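Local coordinates for periplasmic divalent cation tolerance protein (Synechococcus elongatus, PDB 6GDX) that is of uncertain function, belonging to the PII-like CutA family that is usually assigned copper binding but may instead carry or signal through small molecules, at residues 34-39 against 96-101. Numbering follows the deposited sequence.
Sequences RLLLTT and ALQQWL
Leu-36 on strand 34-39 meets Leu-97 and Leu-101 of helix 96-101 where the two axes, running in nearly the same direction at 15°, come within 10.9 Å of each other. The nearest alpha carbons, those of Leu-36 and Gln-98, are still 8.5 Å apart, and side chains bridge that distance without any hydrogen bond across it. Leu-36 does most of the work: its CB points toward the helix, CG anti to the backbone N (chi1 -178°) continues the chain beside its own carbonyl carbon, and the two methyls at its end meet the helix leucines. One of them, Leu-36 CD2, meets Leu-101 CD1 tip to tip at 3.8 Å. The other, Leu-36 CD1, lies 4.1 Å from Leu-97 CD2 and the same 4.1 Å from Leu-101 CD1, so the fork of Leu-36 faces two leucines one helical turn apart. Those two are tied by the backbone bond from Leu-101 N to Leu-97 O. In one of the two conformers modelled for Gln-98, OE1 comes to 4.3 Å from Leu-36 CD1, a loose and doubtful contact. Leu-94, a turn before Leu-97 on helix 91-104, also touches Leu-36, while Leu-49 of helix 43-55 packs on Leu-101. Leu-35, on the other face of the strand, packs against Leu-113 of the third subunit. The buried leucine cluster thus joins an inner strand of the antiparallel sheet to the second of the helices laid on one face of it, the two-layer alpha/beta core of the ferredoxin-like fold from which the trimeric CutA proteins of the PII superfamily are built.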
loop_
_atom_site.group_PDB
_atom_site.type_symbol
_atom_site.label_atom_id
_atom_site.label_comp_id
_atom_site.label_asym_id
_atom_site.label_seq_id
_atom_site.Cartn_x
_atom_site.Cartn_y
_atom_site.Cartn_z
ATOM N N ARG B 34 -4.837 -7.632 9.623
ATOM C CA ARG B 34 -4.930 -6.183 9.532
ATOM C C ARG B 34 -3.579 -5.604 9.186
ATOM O O ARG B 34 -2.538 -6.107 9.638
ATOM C CB ARG B 34 -5.391 -5.559 10.842
ATOM C CG ARG B 34 -6.768 -5.956 11.310
ATOM C CD ARG B 34 -7.844 -5.331 10.436
ATOM N NE ARG B 34 -9.194 -5.576 10.931
ATOM C CZ ARG B 34 -9.884 -6.687 10.712
ATOM N NH1 ARG B 34 -9.353 -7.719 10.072
ATOM N NH2 ARG B 34 -11.138 -6.768 11.176
ATOM N N LEU B 35 -3.607 -4.522 8.407
ATOM C CA LEU B 35 -2.410 -3.694 8.135
ATOM C C LEU B 35 -2.676 -2.322 8.702
ATOM O O LEU B 35 -3.583 -1.620 8.227
ATOM C CB LEU B 35 -2.164 -3.560 6.649
ATOM C CG LEU B 35 -1.917 -4.812 5.853
ATOM C CD1 LEU B 35 -1.847 -4.515 4.355
ATOM C CD2 LEU B 35 -0.663 -5.516 6.322
ATOM N N LEU B 36 -1.909 -1.896 9.683
ATOM C CA LEU B 36 -2.027 -0.549 10.223
ATOM C C LEU B 36 -0.941 0.298 9.591
ATOM O O LEU B 36 0.256 -0.029 9.683
ATOM C CB LEU B 36 -1.974 -0.561 11.739
ATOM C CG LEU B 36 -2.146 0.802 12.397
ATOM C CD1 LEU B 36 -2.760 0.648 13.788
ATOM C CD2 LEU B 36 -0.871 1.616 12.504
ATOM N N LEU B 37 -1.359 1.404 8.979
ATOM C CA LEU B 37 -0.456 2.339 8.305
ATOM C C LEU B 37 -0.317 3.597 9.110
ATOM O O LEU B 37 -1.325 4.202 9.526
ATOM C CB LEU B 37 -1.031 2.686 6.927
ATOM C CG LEU B 37 -1.411 1.508 6.034
ATOM C CD1 LEU B 37 -2.027 2.030 4.739
ATOM C CD2 LEU B 37 -0.284 0.540 5.810
ATOM N N THR B 38 0.922 3.998 9.355
ATOM C CA THR B 38 1.215 5.273 9.996
ATOM C C THR B 38 2.526 5.815 9.416
ATOM O O THR B 38 3.200 5.120 8.648
ATOM C CB THR B 38 1.273 5.147 11.521
ATOM O OG1 THR B 38 1.343 6.451 12.110
ATOM C CG2 THR B 38 2.422 4.318 11.987
ATOM N N THR B 39 2.874 7.047 9.762
ATOM C CA THR B 39 4.156 7.633 9.352
ATOM C C THR B 39 4.851 8.198 10.565
ATOM O O THR B 39 4.225 8.582 11.549
ATOM C CB THR B 39 3.986 8.725 8.292
ATOM O OG1 THR B 39 3.318 9.832 8.866
ATOM C CG2 THR B 39 3.235 8.234 7.084
ATOM N N ALA B 96 -4.954 -2.996 20.871
ATOM C CA ALA B 96 -3.769 -2.856 21.733
ATOM C C ALA B 96 -2.636 -2.161 20.989
ATOM O O ALA B 96 -1.915 -1.326 21.556
ATOM C CB ALA B 96 -3.289 -4.195 22.277
ATOM N N LEU B 97 -2.458 -2.479 19.696
ATOM C CA LEU B 97 -1.429 -1.820 18.915
ATOM C C LEU B 97 -1.707 -0.324 18.814
ATOM O O LEU B 97 -0.799 0.495 19.026
ATOM C CB LEU B 97 -1.304 -2.465 17.531
ATOM C CG LEU B 97 -0.355 -1.759 16.555
ATOM C CD1 LEU B 97 1.080 -1.749 17.015
ATOM C CD2 LEU B 97 -0.443 -2.419 15.188
ATOM N N GLN B 98 -2.935 0.048 18.487
ATOM C CA GLN B 98 -3.302 1.476 18.367
ATOM C C GLN B 98 -3.118 2.212 19.696
ATOM O O GLN B 98 -2.600 3.339 19.723
ATOM C CB GLN B 98 -4.740 1.633 17.830
ATOM C CG GLN B 98 -5.358 3.030 17.941
ATOM C CD GLN B 98 -4.492 4.120 17.351
ATOM O OE1 GLN B 98 -3.693 3.885 16.443
ATOM N NE2 GLN B 98 -4.653 5.334 17.857
ATOM N N GLN B 99 -3.527 1.570 20.784
ATOM C CA GLN B 99 -3.388 2.161 22.121
ATOM C C GLN B 99 -1.918 2.362 22.471
ATOM O O GLN B 99 -1.527 3.415 22.988
ATOM C CB GLN B 99 -4.045 1.265 23.170
ATOM N N TRP B 100 -1.091 1.374 22.140
ATOM C CA TRP B 100 0.340 1.455 22.376
ATOM C C TRP B 100 0.958 2.557 21.542
ATOM O O TRP B 100 1.776 3.339 22.042
ATOM C CB TRP B 100 0.957 0.098 22.077
ATOM C CG TRP B 100 2.392 -0.057 22.234
ATOM C CD1 TRP B 100 3.070 -0.461 23.347
ATOM C CD2 TRP B 100 3.347 0.078 21.197
ATOM N NE1 TRP B 100 4.400 -0.541 23.064
ATOM C CE2 TRP B 100 4.591 -0.218 21.744
ATOM C CE3 TRP B 100 3.263 0.428 19.832
ATOM C CZ2 TRP B 100 5.759 -0.179 20.986
ATOM C CZ3 TRP B 100 4.408 0.466 19.088
ATOM C CH2 TRP B 100 5.646 0.192 19.664
ATOM N N LEU B 101 0.521 2.690 20.291
ATOM C CA LEU B 101 0.949 3.841 19.472
ATOM C C LEU B 101 0.571 5.194 20.063
ATOM O O LEU B 101 1.377 6.160 19.936
ATOM C CB LEU B 101 0.398 3.714 18.055
ATOM C CG LEU B 101 1.048 2.593 17.275
ATOM C CD1 LEU B 101 0.265 2.357 16.006
ATOM C CD2 LEU B 101 2.483 2.899 16.911
#